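Local atomic coordinates of hypothetical protein TM1631 (Thermotoga maritima, PDB entry 1VPQ), a protein that is of unknown function but belongs to the DUF72 family, adopts a TIM-barrel-like fold and holds a sulfate ion at the carboxy-terminal ends of its strands. Residues Y201-G206 with F249-Y254; D221-E226 with A258-L263. All blocks are in the same frame, centred on the assembly; numbering follows the deposited sequence.

Contact 1: residues Y201-G206 with F249-Y254; sequences YFRFHG and FFNNCY. With SO4 (sulfate ion), chain B.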
loop_
_atom_site.group_PDB
_atom_site.type_symbol
_atom_site.label_atom_id
_atom_site.label_comp_id
_atom_site.label_asym_id
_atom_site.label_seq_id
_atom_site.Cartn_x
_atom_site.Cartn_y
_atom_site.Cartn_z
ATOM N N TYR A 201 8.232 3.301 1.847
ATOM C CA TYR A 201 6.881 2.781 1.781
ATOM C C TYR A 201 6.902 1.362 2.345
ATOM O O TYR A 201 7.602 0.509 1.812
ATOM C CB TYR A 201 6.407 2.780 0.328
ATOM C CG TYR A 201 4.896 2.711 0.118
ATOM C CD1 TYR A 201 4.156 1.593 0.501
ATOM C CD2 TYR A 201 4.221 3.757 -0.496
ATOM C CE1 TYR A 201 2.777 1.534 0.280
ATOM C CE2 TYR A 201 2.859 3.708 -0.719
ATOM C CZ TYR A 201 2.137 2.594 -0.337
ATOM O OH TYR A 201 0.773 2.560 -0.561
ATOM N N PHE A 202 6.151 1.113 3.417
ATOM C CA PHE A 202 6.091 -0.223 4.022
ATOM C C PHE A 202 4.714 -0.809 3.865
ATOM O O PHE A 202 3.728 -0.110 4.076
ATOM C CB PHE A 202 6.398 -0.175 5.516
ATOM C CG PHE A 202 7.781 0.270 5.829
ATOM C CD1 PHE A 202 8.135 1.612 5.710
ATOM C CD2 PHE A 202 8.735 -0.641 6.253
ATOM C CE1 PHE A 202 9.429 2.037 6.002
ATOM C CE2 PHE A 202 10.026 -0.225 6.545
ATOM C CZ PHE A 202 10.373 1.121 6.419
ATOM N N ARG A 203 4.650 -2.097 3.535
ATOM C CA ARG A 203 3.381 -2.817 3.531
ATOM C C ARG A 203 3.490 -4.119 4.325
ATOM O O ARG A 203 4.355 -4.931 4.050
ATOM C CB ARG A 203 2.920 -3.086 2.103
ATOM C CG ARG A 203 2.604 -1.814 1.315
ATOM C CD ARG A 203 1.876 -2.145 0.028
ATOM N NE ARG A 203 0.452 -2.405 0.234
ATOM C CZ ARG A 203 -0.259 -3.342 -0.394
ATOM N NH1 ARG A 203 0.306 -4.177 -1.248
ATOM N NH2 ARG A 203 -1.553 -3.466 -0.135
ATOM N N PHE A 204 2.607 -4.294 5.310
ATOM C CA PHE A 204 2.598 -5.479 6.168
ATOM C C PHE A 204 1.335 -6.296 5.926
ATOM O O PHE A 204 0.231 -5.837 6.200
ATOM C CB PHE A 204 2.683 -5.078 7.645
ATOM C CG PHE A 204 3.841 -4.155 7.970
ATOM C CD1 PHE A 204 5.112 -4.384 7.458
ATOM C CD2 PHE A 204 3.659 -3.073 8.816
ATOM C CE1 PHE A 204 6.174 -3.533 7.770
ATOM C CE2 PHE A 204 4.719 -2.218 9.137
ATOM C CZ PHE A 204 5.972 -2.450 8.611
ATOM N N HIS A 205 1.515 -7.510 5.413
ATOM C CA HIS A 205 0.397 -8.389 5.033
ATOM C C HIS A 205 0.106 -9.471 6.059
ATOM O O HIS A 205 -0.786 -10.305 5.849
ATOM C CB HIS A 205 0.707 -9.086 3.701
ATOM C CG HIS A 205 1.040 -8.146 2.586
ATOM N ND1 HIS A 205 0.146 -7.214 2.113
ATOM C CD2 HIS A 205 2.158 -8.010 1.840
ATOM C CE1 HIS A 205 0.706 -6.532 1.133
ATOM N NE2 HIS A 205 1.929 -6.994 0.947
ATOM N N GLY A 206 0.871 -9.473 7.146
ATOM C CA GLY A 206 0.882 -10.590 8.084
ATOM C C GLY A 206 1.692 -11.757 7.547
ATOM O O GLY A 206 2.276 -11.677 6.472
ATOM N N PHE A 249 1.598 0.948 5.845
ATOM C CA PHE A 249 0.224 0.431 5.795
ATOM C C PHE A 249 0.173 -1.017 6.236
ATOM O O PHE A 249 1.063 -1.794 5.890
ATOM C CB PHE A 249 -0.356 0.566 4.383
ATOM C CG PHE A 249 -0.395 1.981 3.883
ATOM C CD1 PHE A 249 -1.466 2.811 4.191
ATOM C CD2 PHE A 249 0.649 2.495 3.125
ATOM C CE1 PHE A 249 -1.498 4.125 3.747
ATOM C CE2 PHE A 249 0.620 3.816 2.678
ATOM C CZ PHE A 249 -0.461 4.624 2.993
ATOM N N PHE A 250 -0.877 -1.358 6.993
ATOM C CA PHE A 250 -1.155 -2.730 7.447
ATOM C C PHE A 250 -2.286 -3.323 6.635
ATOM O O PHE A 250 -3.351 -2.720 6.510
ATOM C CB PHE A 250 -1.561 -2.761 8.923
ATOM C CG PHE A 250 -0.410 -2.682 9.870
ATOM C CD1 PHE A 250 0.205 -1.466 10.129
ATOM C CD2 PHE A 250 0.061 -3.819 10.501
ATOM C CE1 PHE A 250 1.267 -1.379 11.003
ATOM C CE2 PHE A 250 1.124 -3.743 11.379
ATOM C CZ PHE A 250 1.729 -2.510 11.630
ATOM N N ASN A 251 -2.057 -4.528 6.127
ATOM C CA ASN A 251 -2.919 -5.137 5.130
ATOM C C ASN A 251 -3.628 -6.386 5.637
ATOM O O ASN A 251 -4.425 -6.984 4.916
ATOM C CB ASN A 251 -2.074 -5.488 3.893
ATOM C CG ASN A 251 -2.902 -5.611 2.633
ATOM O OD1 ASN A 251 -3.911 -4.922 2.463
ATOM N ND2 ASN A 251 -2.480 -6.489 1.738
ATOM N N ASN A 252 -3.312 -6.784 6.867
ATOM C CA ASN A 252 -3.916 -7.960 7.498
ATOM C C ASN A 252 -5.285 -7.611 8.045
ATOM O O ASN A 252 -5.529 -7.718 9.238
ATOM C CB ASN A 252 -3.008 -8.525 8.599
ATOM C CG ASN A 252 -2.628 -7.492 9.655
ATOM O OD1 ASN A 252 -2.304 -6.350 9.336
ATOM N ND2 ASN A 252 -2.641 -7.902 10.917
ATOM N N CYS A 253 -6.181 -7.207 7.148
ATOM C CA CYS A 253 -7.424 -6.509 7.516
ATOM C C CYS A 253 -8.556 -7.429 7.964
ATOM O O CYS A 253 -9.606 -6.953 8.394
ATOM C CB CYS A 253 -7.899 -5.623 6.349
ATOM S SG CYS A 253 -6.872 -4.122 6.050
ATOM N N TYR A 254 -8.339 -8.736 7.871
ATOM C CA TYR A 254 -9.346 -9.721 8.296
ATOM C C TYR A 254 -9.718 -9.500 9.766
ATOM O O TYR A 254 -8.864 -9.598 10.655
ATOM C CB TYR A 254 -8.810 -11.140 8.093
ATOM C CG TYR A 254 -9.778 -12.262 8.415
ATOM C CD1 TYR A 254 -10.722 -12.686 7.484
ATOM C CD2 TYR A 254 -9.719 -12.925 9.636
ATOM C CE1 TYR A 254 -11.612 -13.742 7.776
ATOM C CE2 TYR A 254 -10.598 -13.975 9.938
ATOM C CZ TYR A 254 -11.540 -14.376 9.002
ATOM O OH TYR A 254 -12.403 -15.412 9.295
HETATM S S SO4 B . -1.943 -7.129 -1.712
HETATM O O1 SO4 B . -0.524 -7.041 -2.039
HETATM O O2 SO4 B . -2.651 -7.901 -2.727
HETATM O O3 SO4 B . -2.071 -7.792 -0.423
HETATM O O4 SO4 B . -2.516 -5.788 -1.680
#

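Contact 2: residues D221-E226 with A258-L263; sequences DYLYSE and AAINAL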
loop_
_atom_site.group_PDB
_atom_site.type_symbol
_atom_site.label_atom_id
_atom_site.label_comp_id
_atom_site.label_asym_id
_atom_site.label_seq_id
_atom_site.Cartn_x
_atom_site.Cartn_y
_atom_site.Cartn_z
ATOM N N ASP A 221 -5.553 -13.343 7.438
ATOM C CA ASP A 221 -5.876 -13.602 8.840
ATOM C C ASP A 221 -4.590 -13.798 9.646
ATOM O O ASP A 221 -4.029 -14.896 9.707
ATOM C CB ASP A 221 -6.797 -14.815 8.985
ATOM C CG ASP A 221 -7.192 -15.075 10.419
ATOM O OD1 ASP A 221 -6.962 -14.200 11.282
ATOM O OD2 ASP A 221 -7.745 -16.161 10.687
ATOM N N TYR A 222 -4.127 -12.704 10.242
ATOM C CA TYR A 222 -2.926 -12.709 11.069
ATOM C C TYR A 222 -2.913 -11.474 11.956
ATOM O O TYR A 222 -3.364 -10.411 11.541
ATOM C CB TYR A 222 -1.682 -12.725 10.195
ATOM C CG TYR A 222 -0.404 -12.960 10.957
ATOM C CD1 TYR A 222 0.041 -14.246 11.214
ATOM C CD2 TYR A 222 0.373 -11.898 11.398
ATOM C CE1 TYR A 222 1.215 -14.476 11.915
ATOM C CE2 TYR A 222 1.564 -12.114 12.104
ATOM C CZ TYR A 222 1.977 -13.406 12.353
ATOM O OH TYR A 222 3.141 -13.647 13.039
ATOM N N LEU A 223 -2.413 -11.632 13.180
ATOM C CA LEU A 223 -2.271 -10.527 14.126
ATOM C C LEU A 223 -0.835 -10.486 14.628
ATOM O O LEU A 223 -0.422 -11.345 15.413
ATOM C CB LEU A 223 -3.239 -10.687 15.309
ATOM C CG LEU A 223 -3.274 -9.539 16.340
ATOM C CD1 LEU A 223 -3.976 -8.302 15.796
ATOM C CD2 LEU A 223 -3.940 -9.988 17.617
ATOM N N TYR A 224 -0.077 -9.492 14.171
ATOM C CA TYR A 224 1.292 -9.309 14.620
ATOM C C TYR A 224 1.376 -9.212 16.148
ATOM O O TYR A 224 0.568 -8.538 16.781
ATOM C CB TYR A 224 1.893 -8.041 14.011
ATOM C CG TYR A 224 2.288 -8.154 12.556
ATOM C CD1 TYR A 224 3.526 -8.687 12.191
ATOM C CD2 TYR A 224 1.444 -7.691 11.542
ATOM C CE1 TYR A 224 3.907 -8.780 10.861
ATOM C CE2 TYR A 224 1.818 -7.784 10.201
ATOM C CZ TYR A 224 3.051 -8.327 9.872
ATOM O OH TYR A 224 3.432 -8.431 8.558
ATOM N N SER A 225 2.363 -9.892 16.722
ATOM C CA SER A 225 2.700 -9.747 18.133
ATOM C C SER A 225 3.402 -8.418 18.371
ATOM O O SER A 225 4.003 -7.855 17.455
ATOM C CB SER A 225 3.620 -10.888 18.589
ATOM O OG SER A 225 4.956 -10.708 18.127
ATOM N N GLU A 226 3.329 -7.937 19.610
ATOM C CA GLU A 226 4.020 -6.711 20.032
ATOM C C GLU A 226 5.534 -6.809 19.814
ATOM O O GLU A 226 6.186 -5.816 19.488
ATOM C CB GLU A 226 3.713 -6.393 21.504
ATOM N N ALA A 258 -5.585 -5.612 11.150
ATOM C CA ALA A 258 -4.764 -4.538 10.590
ATOM C C ALA A 258 -4.908 -3.233 11.370
ATOM O O ALA A 258 -3.919 -2.561 11.658
ATOM C CB ALA A 258 -5.123 -4.307 9.133
ATOM N N ALA A 259 -6.149 -2.880 11.697
ATOM C CA ALA A 259 -6.443 -1.672 12.463
ATOM C C ALA A 259 -5.849 -1.757 13.873
ATOM O O ALA A 259 -5.222 -0.803 14.333
ATOM C CB ALA A 259 -7.934 -1.433 12.512
ATOM N N ILE A 260 -6.032 -2.902 14.539
ATOM C CA ILE A 260 -5.420 -3.160 15.853
ATOM C C ILE A 260 -3.912 -2.946 15.797
ATOM O O ILE A 260 -3.366 -2.137 16.554
ATOM C CB ILE A 260 -5.744 -4.594 16.384
ATOM C CG1 ILE A 260 -7.220 -4.686 16.778
ATOM C CG2 ILE A 260 -4.883 -4.952 17.605
ATOM C CD1 ILE A 260 -7.718 -6.095 17.076
ATOM N N ASN A 261 -3.246 -3.651 14.891
ATOM C CA ASN A 261 -1.801 -3.537 14.742
ATOM C C ASN A 261 -1.347 -2.132 14.334
ATOM O O ASN A 261 -0.304 -1.651 14.797
ATOM C CB ASN A 261 -1.265 -4.564 13.732
ATOM C CG ASN A 261 -1.342 -6.000 14.238
ATOM O OD1 ASN A 261 -1.385 -6.934 13.443
ATOM N ND2 ASN A 261 -1.351 -6.182 15.556
ATOM N N ALA A 262 -2.116 -1.481 13.468
ATOM C CA ALA A 262 -1.760 -0.138 13.006
ATOM C C ALA A 262 -1.842 0.861 14.158
ATOM O O ALA A 262 -1.024 1.785 14.259
ATOM C CB ALA A 262 -2.656 0.290 11.842
ATOM N N LEU A 263 -2.838 0.662 15.013
ATOM C CA LEU A 263 -3.009 1.458 16.232
ATOM C C LEU A 263 -1.908 1.193 17.264
ATOM O O LEU A 263 -1.493 2.112 17.975
ATOM C CB LEU A 263 -4.372 1.187 16.868
ATOM C CG LEU A 263 -5.608 1.714 16.135
ATOM C CD1 LEU A 263 -6.846 1.089 16.710
ATOM C CD2 LEU A 263 -5.697 3.233 16.210
#

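Contact 1: residues Y201-G206 with F249-Y254
Asn251 turns its amide toward His205, and ND2 of Asn251 donates to His205 ND1 at 2.7 Å, near the ring plane, while ring and amide planes stand 68° apart. CG of Asn251 is anti to its backbone N (chi1 -157°), which swings the amide across to the imidazole. The bond at ND1 and that from NE2 to Glu155 together hold the imidazole in its rotation. With His205 CE1 3.4 Å above one face, toward its rim, the guanidinium of Arg203 holds the sulfate: NH2 reaches O4 at 3.0 Å and NH1 reaches O1 at 3.1 Å. Glu155 forms a salt bridge with NH1 and Glu54 with NH2, so the multiply donating arginine serves anion and carboxylates together. Behind these groups, 201-204 and 249-250 are neighbouring parallel strands of the TIM-barrel-like sheet, laced by Phe249 N to Phe202 O and Phe204 N to Phe249 O, both 3.0 Å; Asn251 N continues the ladder to Phe204 O. On the side bearing Arg203, the rings of Tyr201 and Phe249 meet obliquely, Tyr201 CZ 3.6 Å from Phe249 CE2, with Tyr201 OH bound to Glu54. On the other, Phe204 directs its edge at the face of Phe250, centroids 5.0 Å apart, flat hydrophobic rings suited to the layer beneath the helices.

Contact 2: residues D221-E226 with A258-L263
The extended backbone around Tyr224 comes closest to the helix at Asn261, CA to CA 6.5 Å, and the side chain of Asn261 spans the gap. Its OD1 accepts a hydrogen bond from Tyr224 N at 3.0 Å, the donor tilted 29° from the carbonyl plane, and its ND2 makes a weak bond of 3.3 Å back to Tyr224 O. One amide thus meets both the N-H and the C=O of a single loop residue, a task for which asparagine, with an acceptor and a donor side by side on a short stem, is well fitted. The Tyr224 N-H settles which end of the amide is oxygen; Gln264 OE1 also accepts from ND2. Asn261 OD1 lies at the edge of the Tyr224 ring, 3.5 Å from Tyr224 CD2, with ring and amide planes 68° apart. With Leu223 CG anti to the backbone N (chi1 -176°), its CD1 branch reaches across to the amide, 3.4 Å from Asn261 ND2, and meets Ile260 CG2 at 3.9 Å, an apolar contact flanking the polar link. The Tyr224 ring is buried, its OH bound to Asp181. This is a strand-to-helix loop of the barrel, with Ser225 as N-cap of helix 226-240. The Tyr224 side chain packs on Leu229 and Leu232 of that helix while the loop is tied to helix 257-270, and Phe250 of strand 245-250 touches both Tyr224 and Asn261.

In the fold
Contact 1 joins two strands of the barrel and contact 2 ties the loop leading into helix 226-240 to helix 257-270; their centres are about 9 Å apart. Asn252 is the direct link between them: its ND2 probably bonds both Tyr222 O at 2.7 Å and Asn261 OD1 at 3.0 Å, so the turn after strand 245-250 is fastened to both segments of contact 2. Tyr224 OH adds a weak bond from Gly206 N. The sulfate belongs to contact 1, where Tyr220, Lys84 and Arg157 also bind it. It probably comes from the crystallisation liquor, but its place is consistent with an anion-binding pocket at the strand ends.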